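Local structure of neurotoxin (2QN0) at residues A268-L280 / L350-N362. The protein is the zinc-dependent light chain protease of botulinum neurotoxin serotype C1, which cleaves neuronal SNARE proteins needed for neurotransmitter release. Residues are numbered along the deposited sequence; the frame is centred on the assembly and turned at random.
Sequences AEIYAFGGPTIDL and LYNELTQIFTEFN. With ZN (zinc ion), chain B.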
ATOM      1  N   ALA A 268       8.189   6.744   8.778  1.00 13.72           N
ATOM      2  CA  ALA A 268       7.461   6.306   7.585  1.00 14.11           C
ATOM      3  C   ALA A 268       5.959   6.302   7.884  1.00 14.03           C
ATOM      4  O   ALA A 268       5.139   6.649   7.027  1.00 14.73           O
ATOM      5  CB  ALA A 268       7.919   4.911   7.178  1.00 14.99           C
ATOM      6  N   GLU A 269       5.602   5.906   9.103  1.00 13.13           N
ATOM      7  CA  GLU A 269       4.201   5.870   9.511  1.00 13.98           C
ATOM      8  C   GLU A 269       3.667   7.288   9.675  1.00 13.70           C
ATOM      9  O   GLU A 269       2.528   7.584   9.313  1.00 12.39           O
ATOM     10  CB  GLU A 269       4.045   5.115  10.834  1.00 13.90           C
ATOM     11  CG  GLU A 269       4.365   3.631  10.751  1.00 13.61           C
ATOM     12  CD  GLU A 269       3.477   2.918   9.748  1.00 14.98           C
ATOM     13  OE1 GLU A 269       2.476   3.528   9.325  1.00 14.18           O
ATOM     14  OE2 GLU A 269       3.773   1.761   9.396  1.00 15.12           O
ATOM     15  N   ILE A 270       4.494   8.163  10.235  1.00 14.22           N
ATOM     16  CA  ILE A 270       4.095   9.545  10.438  1.00 13.17           C
ATOM     17  C   ILE A 270       3.742  10.210   9.107  1.00 12.15           C
ATOM     18  O   ILE A 270       2.760  10.948   9.017  1.00 14.29           O
ATOM     19  CB  ILE A 270       5.218  10.340  11.158  1.00 14.96           C
ATOM     20  CG1 ILE A 270       5.343   9.844  12.605  1.00 15.52           C
ATOM     21  CG2 ILE A 270       4.914  11.839  11.130  1.00 14.23           C
ATOM     22  CD1 ILE A 270       6.426  10.539  13.419  1.00 17.58           C
ATOM     23  N   TYR A 271       4.532   9.953   8.070  1.00 11.70           N
ATOM     24  CA  TYR A 271       4.239  10.544   6.770  1.00 11.78           C
ATOM     25  C   TYR A 271       3.020   9.905   6.112  1.00 12.36           C
ATOM     26  O   TYR A 271       2.208  10.597   5.498  1.00 13.01           O
ATOM     27  CB  TYR A 271       5.445  10.441   5.840  1.00 12.92           C
ATOM     28  CG  TYR A 271       6.433  11.578   6.024  1.00 15.73           C
ATOM     29  CD1 TYR A 271       5.992  12.899   6.123  1.00 17.33           C
ATOM     30  CD2 TYR A 271       7.805  11.336   6.071  1.00 19.60           C
ATOM     31  CE1 TYR A 271       6.901  13.958   6.263  1.00 19.11           C
ATOM     32  CE2 TYR A 271       8.718  12.383   6.209  1.00 20.88           C
ATOM     33  CZ  TYR A 271       8.260  13.687   6.301  1.00 20.81           C
ATOM     34  OH  TYR A 271       9.167  14.716   6.416  1.00 21.84           O
ATOM     35  N   ALA A 272       2.889   8.589   6.238  1.00 10.96           N
ATOM     36  CA  ALA A 272       1.741   7.897   5.648  1.00 11.44           C
ATOM     37  C   ALA A 272       0.438   8.400   6.281  1.00 13.39           C
ATOM     38  O   ALA A 272      -0.585   8.548   5.602  1.00 13.00           O
ATOM     39  CB  ALA A 272       1.878   6.392   5.848  1.00 11.97           C
ATOM     40  N   PHE A 273       0.474   8.667   7.584  1.00 13.22           N
ATOM     41  CA  PHE A 273      -0.709   9.164   8.278  1.00 13.37           C
ATOM     42  C   PHE A 273      -0.898  10.651   7.981  1.00 15.59           C
ATOM     43  O   PHE A 273      -1.983  11.082   7.592  1.00 15.37           O
ATOM     44  CB  PHE A 273      -0.590   8.948   9.790  1.00 14.10           C
ATOM     45  CG  PHE A 273      -1.830   9.338  10.541  1.00 14.84           C
ATOM     46  CD1 PHE A 273      -2.971   8.538  10.491  1.00 14.75           C
ATOM     47  CD2 PHE A 273      -1.887  10.543  11.236  1.00 14.03           C
ATOM     48  CE1 PHE A 273      -4.154   8.940  11.118  1.00 13.63           C
ATOM     49  CE2 PHE A 273      -3.065  10.955  11.866  1.00 12.66           C
ATOM     50  CZ  PHE A 273      -4.200  10.150  11.805  1.00 14.44           C
ATOM     51  N   GLY A 274       0.159  11.435   8.179  1.00 14.71           N
ATOM     52  CA  GLY A 274       0.086  12.856   7.892  1.00 15.43           C
ATOM     53  C   GLY A 274      -0.548  13.724   8.964  1.00 16.84           C
ATOM     54  O   GLY A 274      -0.705  13.309  10.110  1.00 17.39           O
ATOM     55  N   GLY A 275      -0.918  14.940   8.579  1.00 16.96           N
ATOM     56  CA  GLY A 275      -1.527  15.861   9.525  1.00 18.94           C
ATOM     57  C   GLY A 275      -0.506  16.464  10.476  1.00 18.91           C
ATOM     58  O   GLY A 275       0.693  16.407  10.212  1.00 17.81           O
ATOM     59  N   PRO A 276      -0.953  17.052  11.598  1.00 18.94           N
ATOM     60  CA  PRO A 276      -0.089  17.679  12.610  1.00 20.53           C
ATOM     61  C   PRO A 276       1.006  16.754  13.146  1.00 20.74           C
ATOM     62  O   PRO A 276       2.043  17.218  13.626  1.00 21.97           O
ATOM     63  CB  PRO A 276      -1.078  18.079  13.704  1.00 22.24           C
ATOM     64  CG  PRO A 276      -2.326  18.351  12.943  1.00 21.89           C
ATOM     65  CD  PRO A 276      -2.373  17.217  11.949  1.00 20.29           C
ATOM     66  N   THR A 277       0.763  15.448  13.066  1.00 19.14           N
ATOM     67  CA  THR A 277       1.711  14.438  13.534  1.00 18.65           C
ATOM     68  C   THR A 277       3.080  14.590  12.881  1.00 17.45           C
ATOM     69  O   THR A 277       4.095  14.214  13.463  1.00 17.62           O
ATOM     70  CB  THR A 277       1.181  13.008  13.246  1.00 19.37           C
ATOM     71  OG1 THR A 277       0.047  12.752  14.075  1.00 17.58           O
ATOM     72  CG2 THR A 277       2.251  11.953  13.524  1.00 20.58           C
ATOM     73  N   ILE A 278       3.102  15.131  11.667  1.00 16.58           N
ATOM     74  CA  ILE A 278       4.356  15.325  10.949  1.00 15.16           C
ATOM     75  C   ILE A 278       5.315  16.172  11.785  1.00 16.45           C
ATOM     76  O   ILE A 278       6.532  16.012  11.698  1.00 17.25           O
ATOM     77  CB  ILE A 278       4.101  16.005   9.585  1.00 17.78           C
ATOM     78  CG1 ILE A 278       3.400  15.013   8.647  1.00 18.33           C
ATOM     79  CG2 ILE A 278       5.418  16.479   8.969  1.00 19.30           C
ATOM     80  CD1 ILE A 278       2.955  15.603   7.319  1.00 21.02           C
ATOM     81  N   ASP A 279       4.763  17.058  12.608  1.00 16.96           N
ATOM     82  CA  ASP A 279       5.583  17.922  13.453  1.00 19.07           C
ATOM     83  C   ASP A 279       6.348  17.168  14.541  1.00 19.69           C
ATOM     84  O   ASP A 279       7.226  17.736  15.195  1.00 19.24           O
ATOM     85  CB  ASP A 279       4.722  19.014  14.088  1.00 22.89           C
ATOM     86  CG  ASP A 279       4.153  19.975  13.061  1.00 27.79           C
ATOM     87  OD1 ASP A 279       4.900  20.376  12.147  1.00 31.53           O
ATOM     88  OD2 ASP A 279       2.964  20.333  13.172  1.00 34.45           O
ATOM     89  N   LEU A 280       6.012  15.897  14.747  1.00 17.35           N
ATOM     90  CA  LEU A 280       6.716  15.095  15.746  1.00 18.36           C
ATOM     91  C   LEU A 280       8.141  14.843  15.259  1.00 18.00           C
ATOM     92  O   LEU A 280       9.042  14.593  16.057  1.00 16.55           O
ATOM     93  CB  LEU A 280       6.008  13.757  15.984  1.00 18.74           C
ATOM     94  CG  LEU A 280       4.669  13.796  16.734  1.00 19.61           C
ATOM     95  CD1 LEU A 280       4.137  12.379  16.905  1.00 19.48           C
ATOM     96  CD2 LEU A 280       4.850  14.457  18.095  1.00 22.17           C
ATOM     97  N   LEU A 350       6.876  18.268  -5.600  1.00 21.20           N
ATOM     98  CA  LEU A 350       6.606  16.835  -5.670  1.00 19.68           C
ATOM     99  C   LEU A 350       6.780  16.185  -4.301  1.00 20.22           C
ATOM    100  O   LEU A 350       5.916  15.429  -3.840  1.00 17.84           O
ATOM    101  CB  LEU A 350       7.550  16.169  -6.674  1.00 19.53           C
ATOM    102  CG  LEU A 350       7.480  14.640  -6.763  1.00 18.64           C
ATOM    103  CD1 LEU A 350       6.069  14.217  -7.169  1.00 20.08           C
ATOM    104  CD2 LEU A 350       8.500  14.139  -7.780  1.00 19.22           C
ATOM    105  N   TYR A 351       7.900  16.480  -3.646  1.00 17.44           N
ATOM    106  CA  TYR A 351       8.164  15.901  -2.338  1.00 19.27           C
ATOM    107  C   TYR A 351       7.051  16.249  -1.357  1.00 17.86           C
ATOM    108  O   TYR A 351       6.633  15.406  -0.565  1.00 17.87           O
ATOM    109  CB  TYR A 351       9.505  16.395  -1.787  1.00 17.63           C
ATOM    110  CG  TYR A 351      10.000  15.596  -0.603  1.00 17.13           C
ATOM    111  CD1 TYR A 351      10.717  14.414  -0.785  1.00 15.53           C
ATOM    112  CD2 TYR A 351       9.736  16.011   0.704  1.00 16.18           C
ATOM    113  CE1 TYR A 351      11.163  13.664   0.304  1.00 16.97           C
ATOM    114  CE2 TYR A 351      10.175  15.268   1.798  1.00 16.34           C
ATOM    115  CZ  TYR A 351      10.885  14.100   1.593  1.00 16.91           C
ATOM    116  OH  TYR A 351      11.319  13.362   2.672  1.00 19.34           O
ATOM    117  N   ASN A 352       6.572  17.490  -1.407  1.00 18.87           N
ATOM    118  CA  ASN A 352       5.506  17.918  -0.508  1.00 20.46           C
ATOM    119  C   ASN A 352       4.223  17.144  -0.788  1.00 21.33           C
ATOM    120  O   ASN A 352       3.526  16.732   0.136  1.00 20.71           O
ATOM    121  CB  ASN A 352       5.243  19.416  -0.650  1.00 22.25           C
ATOM    122  CG  ASN A 352       4.179  19.903   0.311  1.00 24.50           C
ATOM    123  OD1 ASN A 352       3.059  20.212  -0.088  1.00 26.19           O
ATOM    124  ND2 ASN A 352       4.523  19.955   1.592  1.00 24.25           N
ATOM    125  N   GLU A 353       3.912  16.952  -2.065  1.00 19.84           N
ATOM    126  CA  GLU A 353       2.719  16.200  -2.444  1.00 20.54           C
ATOM    127  C   GLU A 353       2.768  14.789  -1.871  1.00 18.60           C
ATOM    128  O   GLU A 353       1.826  14.327  -1.229  1.00 18.45           O
ATOM    129  CB  GLU A 353       2.616  16.089  -3.966  1.00 22.63           C
ATOM    130  CG  GLU A 353       2.029  17.294  -4.666  1.00 28.17           C
ATOM    131  CD  GLU A 353       2.091  17.155  -6.172  1.00 30.97           C
ATOM    132  OE1 GLU A 353       1.919  16.019  -6.669  1.00 30.40           O
ATOM    133  OE2 GLU A 353       2.305  18.177  -6.857  1.00 33.07           O
ATOM    134  N   LEU A 354       3.883  14.110  -2.118  1.00 16.85           N
ATOM    135  CA  LEU A 354       4.074  12.731  -1.678  1.00 17.19           C
ATOM    136  C   LEU A 354       4.086  12.497  -0.174  1.00 18.59           C
ATOM    137  O   LEU A 354       3.724  11.413   0.283  1.00 17.74           O
ATOM    138  CB  LEU A 354       5.376  12.181  -2.268  1.00 16.21           C
ATOM    139  CG  LEU A 354       5.462  12.169  -3.794  1.00 17.61           C
ATOM    140  CD1 LEU A 354       6.843  11.709  -4.222  1.00 16.78           C
ATOM    141  CD2 LEU A 354       4.383  11.241  -4.359  1.00 19.02           C
ATOM    142  N   THR A 355       4.491  13.505   0.595  1.00 17.66           N
ATOM    143  CA  THR A 355       4.586  13.355   2.044  1.00 18.29           C
ATOM    144  C   THR A 355       3.569  14.112   2.886  1.00 18.55           C
ATOM    145  O   THR A 355       3.366  13.773   4.054  1.00 19.56           O
ATOM    146  CB  THR A 355       5.988  13.768   2.543  1.00 18.78           C
ATOM    147  OG1 THR A 355       6.246  15.126   2.162  1.00 17.13           O
ATOM    148  CG2 THR A 355       7.055  12.864   1.948  1.00 18.61           C
ATOM    149  N   GLN A 356       2.933  15.129   2.316  1.00 19.85           N
ATOM    150  CA  GLN A 356       1.973  15.909   3.082  1.00 21.03           C
ATOM    151  C   GLN A 356       0.576  16.068   2.496  1.00 20.55           C
ATOM    152  O   GLN A 356      -0.344  16.462   3.211  1.00 21.08           O
ATOM    153  CB  GLN A 356       2.579  17.280   3.405  1.00 23.70           C
ATOM    154  CG  GLN A 356       3.812  17.161   4.291  1.00 27.21           C
ATOM    155  CD  GLN A 356       4.267  18.484   4.870  1.00 29.78           C
ATOM    156  OE1 GLN A 356       3.452  19.342   5.200  1.00 32.80           O
ATOM    157  NE2 GLN A 356       5.577  18.645   5.017  1.00 29.63           N
ATOM    158  N   ILE A 357       0.404  15.760   1.212  1.00 18.62           N
ATOM    159  CA  ILE A 357      -0.914  15.867   0.588  1.00 18.23           C
ATOM    160  C   ILE A 357      -1.553  14.481   0.448  1.00 18.36           C
ATOM    161  O   ILE A 357      -2.726  14.290   0.768  1.00 18.63           O
ATOM    162  CB  ILE A 357      -0.819  16.540  -0.790  1.00 19.73           C
ATOM    163  CG1 ILE A 357      -0.302  17.973  -0.621  1.00 21.48           C
ATOM    164  CG2 ILE A 357      -2.187  16.544  -1.466  1.00 22.12           C
ATOM    165  CD1 ILE A 357      -0.202  18.755  -1.915  1.00 23.46           C
ATOM    166  N   PHE A 358      -0.777  13.519  -0.038  1.00 15.67           N
ATOM    167  CA  PHE A 358      -1.262  12.150  -0.170  1.00 16.24           C
ATOM    168  C   PHE A 358      -1.051  11.483   1.188  1.00 14.43           C
ATOM    169  O   PHE A 358      -0.099  10.722   1.376  1.00 15.41           O
ATOM    170  CB  PHE A 358      -0.473  11.413  -1.253  1.00 15.34           C
ATOM    171  CG  PHE A 358      -0.864  11.802  -2.653  1.00 17.31           C
ATOM    172  CD1 PHE A 358      -2.060  11.351  -3.204  1.00 16.00           C
ATOM    173  CD2 PHE A 358      -0.050  12.634  -3.413  1.00 19.80           C
ATOM    174  CE1 PHE A 358      -2.440  11.723  -4.494  1.00 18.42           C
ATOM    175  CE2 PHE A 358      -0.421  13.015  -4.705  1.00 21.63           C
ATOM    176  CZ  PHE A 358      -1.620  12.557  -5.246  1.00 20.44           C
ATOM    177  N   THR A 359      -1.944  11.788   2.130  1.00 12.91           N
ATOM    178  CA  THR A 359      -1.862  11.248   3.486  1.00 13.07           C
ATOM    179  C   THR A 359      -3.231  10.779   3.973  1.00 12.71           C
ATOM    180  O   THR A 359      -4.262  11.293   3.543  1.00 14.27           O
ATOM    181  CB  THR A 359      -1.367  12.313   4.492  1.00 13.00           C
ATOM    182  OG1 THR A 359      -2.354  13.347   4.609  1.00 14.72           O
ATOM    183  CG2 THR A 359      -0.049  12.928   4.021  1.00 14.41           C
ATOM    184  N   GLU A 360      -3.229   9.807   4.880  1.00 14.05           N
ATOM    185  CA  GLU A 360      -4.471   9.273   5.442  1.00 13.45           C
ATOM    186  C   GLU A 360      -5.315  10.394   6.055  1.00 15.24           C
ATOM    187  O   GLU A 360      -6.530  10.474   5.844  1.00 15.14           O
ATOM    188  CB  GLU A 360      -4.145   8.245   6.526  1.00 14.33           C
ATOM    189  CG  GLU A 360      -5.368   7.560   7.124  1.00 14.83           C
ATOM    190  CD  GLU A 360      -5.019   6.705   8.327  1.00 15.99           C
ATOM    191  OE1 GLU A 360      -3.960   6.041   8.294  1.00 15.97           O
ATOM    192  OE2 GLU A 360      -5.807   6.687   9.299  1.00 15.49           O
ATOM    193  N   PHE A 361      -4.652  11.250   6.825  1.00 14.50           N
ATOM    194  CA  PHE A 361      -5.291  12.378   7.492  1.00 15.38           C
ATOM    195  C   PHE A 361      -6.042  13.268   6.500  1.00 15.76           C
ATOM    196  O   PHE A 361      -7.165  13.701   6.761  1.00 14.86           O
ATOM    197  CB  PHE A 361      -4.227  13.208   8.218  1.00 16.03           C
ATOM    198  CG  PHE A 361      -4.793  14.272   9.113  1.00 16.91           C
ATOM    199  CD1 PHE A 361      -5.208  13.963  10.405  1.00 19.59           C
ATOM    200  CD2 PHE A 361      -4.921  15.580   8.662  1.00 19.59           C
ATOM    201  CE1 PHE A 361      -5.745  14.946  11.236  1.00 20.32           C
ATOM    202  CE2 PHE A 361      -5.456  16.568   9.484  1.00 21.47           C
ATOM    203  CZ  PHE A 361      -5.869  16.249  10.773  1.00 20.52           C
ATOM    204  N   ASN A 362      -5.412  13.547   5.364  1.00 14.60           N
ATOM    205  CA  ASN A 362      -6.025  14.389   4.346  1.00 15.39           C
ATOM    206  C   ASN A 362      -7.176  13.645   3.670  1.00 16.55           C
ATOM    207  O   ASN A 362      -8.218  14.234   3.385  1.00 17.15           O
ATOM    208  CB  ASN A 362      -4.968  14.812   3.317  1.00 17.09           C
ATOM    209  CG  ASN A 362      -5.431  15.954   2.432  1.00 18.38           C
ATOM    210  OD1 ASN A 362      -6.251  16.781   2.842  1.00 19.75           O
ATOM    211  ND2 ASN A 362      -4.891  16.020   1.215  1.00 19.22           N
TER
HETATM  212 ZN    ZN B 431       1.680   2.439   7.758  1.00 16.27          ZN
HETATM  213  O   HOH W   1       1.150   0.427   7.803  1.00 15.79           O
HETATM  214  O   HOH W   2       2.210  10.085   2.817  1.00 19.45           O
HETATM  215  O   HOH W   3      11.480  14.391   5.189  1.00 20.45           O
HETATM  216  O   HOH W   4      -1.476  15.714   5.690  1.00 20.83           O
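A272 and F273, at the C-terminal end of the helix that supplies the third zinc ligand of this HExxH metalloprotease, offer their carbonyls to the N-terminus of helix 360-366. E360 N donates to A272 O (3.0 Å, N-H...O 173°), and F361 N donates to F273 O at 2.8 Å; A272 O also accepts from N232 of the HExxH helix. One turn earlier, E269 OE1 binds the zinc ion at 2.1 Å, alongside H229, H233 and a water. T359 is the N-cap of helix 360-366, its OG1 accepting from N362 N and meeting a water that also bonds to G275 N and Q356 O. A second water bridges Y271 O and F358 O, with more acceptors in reach than it has protons, and a third lies between the hydroxyls of Y271 and Y351. T355 O, by contrast, is buried without a polar partner, 3.5 Å from Y271 CD1, while T355 CB makes a CH-pi contact over one face of that ring. E360 extends from a CG anti to its backbone N (chi1 -176°), bringing OE2 to the edge of the F273 ring, with the carboxylate nearly perpendicular to it. Its OE1 accepts from ND1 of the zinc ligand H229, probably orienting the histidine from the second shell, while OE2 accepts from N371 and forms a salt bridge with R372. G275 CA and P276 CD make CH-pi contacts over one face of F361, with P276 CD 3.8 Å from F361 CZ.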